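Local coordinates for histidinol dehydrogenase (Elizabethkingia anophelis NUHP1, PDB 6AN0), which probably catalyses the two successive NAD-dependent oxidations that turn L-histidinol into L-histidine, the last step of histidine biosynthesis, with zinc as cofactor, at residues 79-84 with 171-176; 91-96 with 143-148. One frame throughout, in Å; residues are numbered along the deposited sequence.

Contact 1: residues 79-84 with 171-176; sequences IALVSD and INPAIL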
loop_
_atom_site.group_PDB
_atom_site.type_symbol
_atom_site.label_atom_id
_atom_site.label_comp_id
_atom_site.label_asym_id
_atom_site.label_seq_id
_atom_site.Cartn_x
_atom_site.Cartn_y
_atom_site.Cartn_z
ATOM N N ILE A 79 -8.734 -34.036 -3.567
ATOM C CA ILE A 79 -7.429 -34.553 -3.149
ATOM C C ILE A 79 -7.102 -35.851 -3.882
ATOM O O ILE A 79 -5.965 -36.068 -4.319
ATOM C CB ILE A 79 -7.390 -34.744 -1.618
ATOM C CG1 ILE A 79 -7.424 -33.390 -0.897
ATOM C CG2 ILE A 79 -6.159 -35.540 -1.207
ATOM C CD1 ILE A 79 -7.565 -33.512 0.611
ATOM N N ALA A 80 -8.095 -36.729 -4.040
ATOM C CA ALA A 80 -7.869 -38.016 -4.688
ATOM C C ALA A 80 -7.659 -37.896 -6.194
ATOM O O ALA A 80 -7.262 -38.880 -6.825
ATOM C CB ALA A 80 -9.042 -38.953 -4.404
ATOM N N LEU A 81 -7.921 -36.731 -6.784
ATOM C CA LEU A 81 -7.727 -36.518 -8.212
ATOM C C LEU A 81 -6.402 -35.839 -8.536
ATOM O O LEU A 81 -6.163 -35.495 -9.698
ATOM C CB LEU A 81 -8.876 -35.686 -8.783
ATOM C CG LEU A 81 -10.289 -36.261 -8.711
ATOM C CD1 LEU A 81 -11.307 -35.161 -8.989
ATOM C CD2 LEU A 81 -10.455 -37.411 -9.684
ATOM N N VAL A 82 -5.546 -35.617 -7.544
ATOM C CA VAL A 82 -4.247 -34.993 -7.762
ATOM C C VAL A 82 -3.176 -36.071 -7.672
ATOM O O VAL A 82 -3.111 -36.808 -6.680
ATOM C CB VAL A 82 -3.987 -33.871 -6.748
ATOM C CG1 VAL A 82 -2.656 -33.199 -7.060
ATOM C CG2 VAL A 82 -5.132 -32.863 -6.771
ATOM N N SER A 83 -2.336 -36.158 -8.702
ATOM C CA SER A 83 -1.342 -37.217 -8.789
ATOM C C SER A 83 -0.279 -37.062 -7.706
ATOM O O SER A 83 -0.034 -35.971 -7.186
ATOM C CB SER A 83 -0.667 -37.209 -10.160
ATOM O OG SER A 83 0.353 -36.220 -10.211
ATOM N N ASP A 84 0.377 -38.183 -7.386
ATOM C CA ASP A 84 1.433 -38.154 -6.378
ATOM C C ASP A 84 2.588 -37.250 -6.801
ATOM O O ASP A 84 3.166 -36.546 -5.967
ATOM C CB ASP A 84 1.935 -39.572 -6.107
ATOM C CG ASP A 84 0.939 -40.404 -5.315
ATOM O OD1 ASP A 84 0.178 -39.826 -4.509
ATOM O OD2 ASP A 84 0.920 -41.641 -5.497
ATOM N N ILE A 171 -15.043 -27.096 -9.098
ATOM C CA ILE A 171 -13.797 -26.339 -9.055
ATOM C C ILE A 171 -12.661 -27.297 -9.390
ATOM O O ILE A 171 -12.682 -28.458 -8.961
ATOM C CB ILE A 171 -13.583 -25.706 -7.666
ATOM C CG1 ILE A 171 -14.764 -24.812 -7.282
ATOM C CG2 ILE A 171 -12.264 -24.938 -7.594
ATOM C CD1 ILE A 171 -14.960 -23.654 -8.202
ATOM N N ASN A 172 -11.673 -26.817 -10.144
ATOM C CA ASN A 172 -10.562 -27.672 -10.542
ATOM C C ASN A 172 -9.912 -28.302 -9.308
ATOM O O ASN A 172 -9.681 -27.607 -8.312
ATOM C CB ASN A 172 -9.518 -26.870 -11.319
ATOM C CG ASN A 172 -8.484 -27.767 -11.977
ATOM O OD1 ASN A 172 -7.597 -28.302 -11.313
ATOM N ND2 ASN A 172 -8.603 -27.947 -13.281
ATOM N N PRO A 173 -9.601 -29.602 -9.341
ATOM C CA PRO A 173 -9.083 -30.271 -8.131
ATOM C C PRO A 173 -7.771 -29.713 -7.622
ATOM O O PRO A 173 -7.537 -29.743 -6.406
ATOM C CB PRO A 173 -8.927 -31.737 -8.574
ATOM C CG PRO A 173 -9.057 -31.728 -10.072
ATOM C CD PRO A 173 -9.954 -30.568 -10.393
ATOM N N ALA A 174 -6.893 -29.226 -8.506
ATOM C CA ALA A 174 -5.621 -28.665 -8.038
ATOM C C ALA A 174 -5.817 -27.404 -7.211
ATOM O O ALA A 174 -5.037 -27.141 -6.281
ATOM C CB ALA A 174 -4.694 -28.376 -9.220
ATOM N N ILE A 175 -6.826 -26.592 -7.529
ATOM C CA ILE A 175 -7.098 -25.418 -6.707
ATOM C C ILE A 175 -7.519 -25.838 -5.305
ATOM O O ILE A 175 -7.021 -25.305 -4.304
ATOM C CB ILE A 175 -8.174 -24.530 -7.361
ATOM C CG1 ILE A 175 -7.634 -23.878 -8.630
ATOM C CG2 ILE A 175 -8.682 -23.467 -6.363
ATOM C CD1 ILE A 175 -8.694 -23.063 -9.385
ATOM N N LEU A 176 -8.472 -26.774 -5.216
ATOM C CA LEU A 176 -8.984 -27.180 -3.909
ATOM C C LEU A 176 -7.907 -27.888 -3.099
ATOM O O LEU A 176 -7.760 -27.635 -1.896
ATOM C CB LEU A 176 -10.216 -28.081 -4.077
ATOM C CG LEU A 176 -11.415 -27.435 -4.783
ATOM C CD1 LEU A 176 -12.551 -28.435 -4.927
ATOM C CD2 LEU A 176 -11.877 -26.196 -4.022
#

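Contact 2: residues 91-96 with 143-148; sequences QMAASN and TVLMLG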
loop_
_atom_site.group_PDB
_atom_site.type_symbol
_atom_site.label_atom_id
_atom_site.label_comp_id
_atom_site.label_asym_id
_atom_site.label_seq_id
_atom_site.Cartn_x
_atom_site.Cartn_y
_atom_site.Cartn_z
ATOM N N GLN A 91 4.237 -29.412 -2.820
ATOM C CA GLN A 91 4.823 -29.312 -1.488
ATOM C C GLN A 91 6.225 -28.711 -1.539
ATOM O O GLN A 91 6.608 -27.938 -0.653
ATOM C CB GLN A 91 4.829 -30.691 -0.825
ATOM C CG GLN A 91 3.415 -31.211 -0.623
ATOM C CD GLN A 91 3.334 -32.418 0.279
ATOM O OE1 GLN A 91 2.368 -32.576 1.028
ATOM N NE2 GLN A 91 4.337 -33.286 0.207
ATOM N N MET A 92 7.004 -29.063 -2.562
ATOM C CA MET A 92 8.319 -28.459 -2.757
ATOM C C MET A 92 8.202 -26.951 -2.938
ATOM O O MET A 92 8.949 -26.176 -2.328
ATOM C CB MET A 92 9.001 -29.097 -3.970
ATOM C CG MET A 92 10.383 -28.563 -4.298
ATOM S SD MET A 92 10.348 -27.138 -5.408
ATOM C CE MET A 92 9.773 -27.895 -6.935
ATOM N N ALA A 93 7.272 -26.518 -3.790
ATOM C CA ALA A 93 7.056 -25.087 -3.989
ATOM C C ALA A 93 6.601 -24.410 -2.698
ATOM O O ALA A 93 7.107 -23.344 -2.330
ATOM C CB ALA A 93 6.037 -24.868 -5.105
ATOM N N ALA A 94 5.634 -25.012 -1.996
ATOM C CA ALA A 94 5.111 -24.397 -0.777
ATOM C C ALA A 94 6.210 -24.210 0.264
ATOM O O ALA A 94 6.254 -23.188 0.963
ATOM C CB ALA A 94 3.978 -25.249 -0.202
ATOM N N SER A 95 7.103 -25.189 0.383
ATOM C CA SER A 95 8.177 -25.077 1.363
ATOM C C SER A 95 9.089 -23.897 1.050
ATOM O O SER A 95 9.477 -23.149 1.957
ATOM C CB SER A 95 8.969 -26.381 1.422
ATOM O OG SER A 95 8.262 -27.366 2.156
ATOM N N ASN A 96 9.434 -23.705 -0.225
ATOM C CA ASN A 96 10.324 -22.612 -0.603
ATOM C C ASN A 96 9.655 -21.261 -0.428
ATOM O O ASN A 96 10.281 -20.313 0.060
ATOM C CB ASN A 96 10.781 -22.787 -2.049
ATOM C CG ASN A 96 11.764 -23.918 -2.207
ATOM O OD1 ASN A 96 12.383 -24.332 -1.237
ATOM N ND2 ASN A 96 11.910 -24.427 -3.429
ATOM N N THR A 143 -1.001 -19.487 -7.783
ATOM C CA THR A 143 -1.370 -18.244 -7.113
ATOM C C THR A 143 -1.949 -18.497 -5.724
ATOM O O THR A 143 -1.820 -17.649 -4.832
ATOM C CB THR A 143 -2.358 -17.474 -7.993
ATOM O OG1 THR A 143 -1.733 -17.226 -9.252
ATOM C CG2 THR A 143 -2.735 -16.130 -7.364
ATOM N N VAL A 144 -2.593 -19.649 -5.518
ATOM C CA VAL A 144 -3.079 -19.992 -4.183
ATOM C C VAL A 144 -1.921 -20.031 -3.191
ATOM O O VAL A 144 -2.014 -19.486 -2.083
ATOM C CB VAL A 144 -3.845 -21.327 -4.212
ATOM C CG1 VAL A 144 -4.262 -21.720 -2.805
ATOM C CG2 VAL A 144 -5.058 -21.223 -5.139
ATOM N N LEU A 145 -0.811 -20.675 -3.573
ATOM C CA LEU A 145 0.366 -20.690 -2.698
ATOM C C LEU A 145 0.902 -19.286 -2.452
ATOM O O LEU A 145 1.262 -18.938 -1.318
ATOM C CB LEU A 145 1.478 -21.557 -3.301
ATOM C CG LEU A 145 1.203 -23.048 -3.462
ATOM C CD1 LEU A 145 2.395 -23.730 -4.132
ATOM C CD2 LEU A 145 0.887 -23.678 -2.106
ATOM N N MET A 146 0.977 -18.470 -3.507
ATOM C CA MET A 146 1.617 -17.157 -3.419
ATOM C C MET A 146 0.870 -16.207 -2.487
ATOM O O MET A 146 1.481 -15.305 -1.897
ATOM C CB MET A 146 1.705 -16.520 -4.811
ATOM C CG MET A 146 2.590 -17.264 -5.805
ATOM S SD MET A 146 4.325 -17.259 -5.289
ATOM C CE MET A 146 5.044 -18.475 -6.405
ATOM N N LEU A 147 -0.448 -16.338 -2.396
ATOM C CA LEU A 147 -1.251 -15.441 -1.574
ATOM C C LEU A 147 -1.648 -16.072 -0.252
ATOM O O LEU A 147 -1.669 -15.383 0.773
ATOM C CB LEU A 147 -2.512 -15.009 -2.330
ATOM C CG LEU A 147 -2.218 -14.336 -3.670
ATOM C CD1 LEU A 147 -3.521 -14.005 -4.390
ATOM C CD2 LEU A 147 -1.371 -13.067 -3.504
ATOM N N GLY A 148 -1.903 -17.382 -0.254
ATOM C CA GLY A 148 -2.323 -18.050 0.970
ATOM C C GLY A 148 -1.200 -18.214 1.983
ATOM O O GLY A 148 -1.428 -18.122 3.191
#

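Contact 1: residues 79-84 with 171-176
Leu-81 packs on the ring of Pro-173 and Val-82 on its carbonyl side; this is the closer part of a modest contact. CB of Leu-81 lies 4.0 Å from CB of Pro-173. Its CD1 branch also approaches that ring carbon, at 4.2 Å, and the two side chains cross obliquely. Val-82 uses its CG2 branch. Its chi1 of -177° turns CG1 away from the backbone N and leaves CG2 facing the helix start, 4.0 Å from Pro-173 O. No hydrogen bond joins the segments. A type I beta turn from Ile-79 to Val-82, closed by Val-82 N to Ile-79 O at 3.3 Å, places Leu-81 and Val-82 opposite the start of helix 173-181. The contact thus sets the loop between helices 72-79 and 84-102 against the first turn of that helix. Asn-172 is its N-cap: OD1 accepts from Ala-174 N at 3.0 Å, in the carbonyl plane and on a lone pair. Ala-78 also packs on Pro-173, and Val-82 reaches on to Tyr-177. The other side is loose. Leu-81 remains exposed to solvent despite this contact. The loop runs away through exposed Ser-83, the N-cap of helix 84-102, whose OG bonds Leu-86 N.

Contact 2: residues 91-96 with 143-148
This helix-helix interface joins 84-102 and 142-154, two helices in the part of the chain that carries the mixed sheet. Within 143-148, Leu-145 alone makes the contact, and it puts one methyl on each of two consecutive alanines. Its CD1 touches Ala-93 CB at 3.9 Å and also comes 4.1 Å from Ala-94 N. Its CD2 touches Ala-94 CB at 4.0 Å. The fork of the leucine therefore faces the two methyls together. CG lies anti to the carbonyl carbon of Leu-145 (chi1 -64°), and the chain is extended beyond it, which carries both branches across to the neighbouring helix. With only the methyls of Ala-93 and Ala-94 meeting the leucine, the backbones approach to 6.3 Å between the CA atoms of Ala-94 and Leu-145. The contact is wholly apolar, with no hydrogen bond between the segments. Ile-90 and Ile-97 of helix 84-102 also pack on Leu-145, as does Thr-178 of helix 173-181. The second subunit packs on helix 84-102 at Met-92, Ala-93 and Asn-96. Asn-96 ND2 bonds Ala-366 O and Thr-143 OG1 bonds His-371 NE2, so both helices are tied to the chain that follows helix 360-365, which includes the zinc ligand Asp-364. The result is apolar helix-helix packing beside the mixed sheet of this ALDH-like family.

Contacts 1 and 2 lie on the same side of the chain's centre, with their own centres 15 Å apart. Their nearest atoms are about 4 Å apart and do not touch. In sequence, both segments of contact 2 fall between those of contact 1. Helix 84-102 starts from the loop of contact 1 and carries 91-96. Helix 173-181 begins in contact 1, and its Thr-178 meets Leu-145 of contact 2. Contact 1 is centred 24 Å from the chain's centre, away from the annotated sites. Contact 2 is deeper, at 14 Å: the side chain of Ala-93 is about 10 Å from that of Asp-364, a zinc ligand, and about 13 Å from a bound zinc ion.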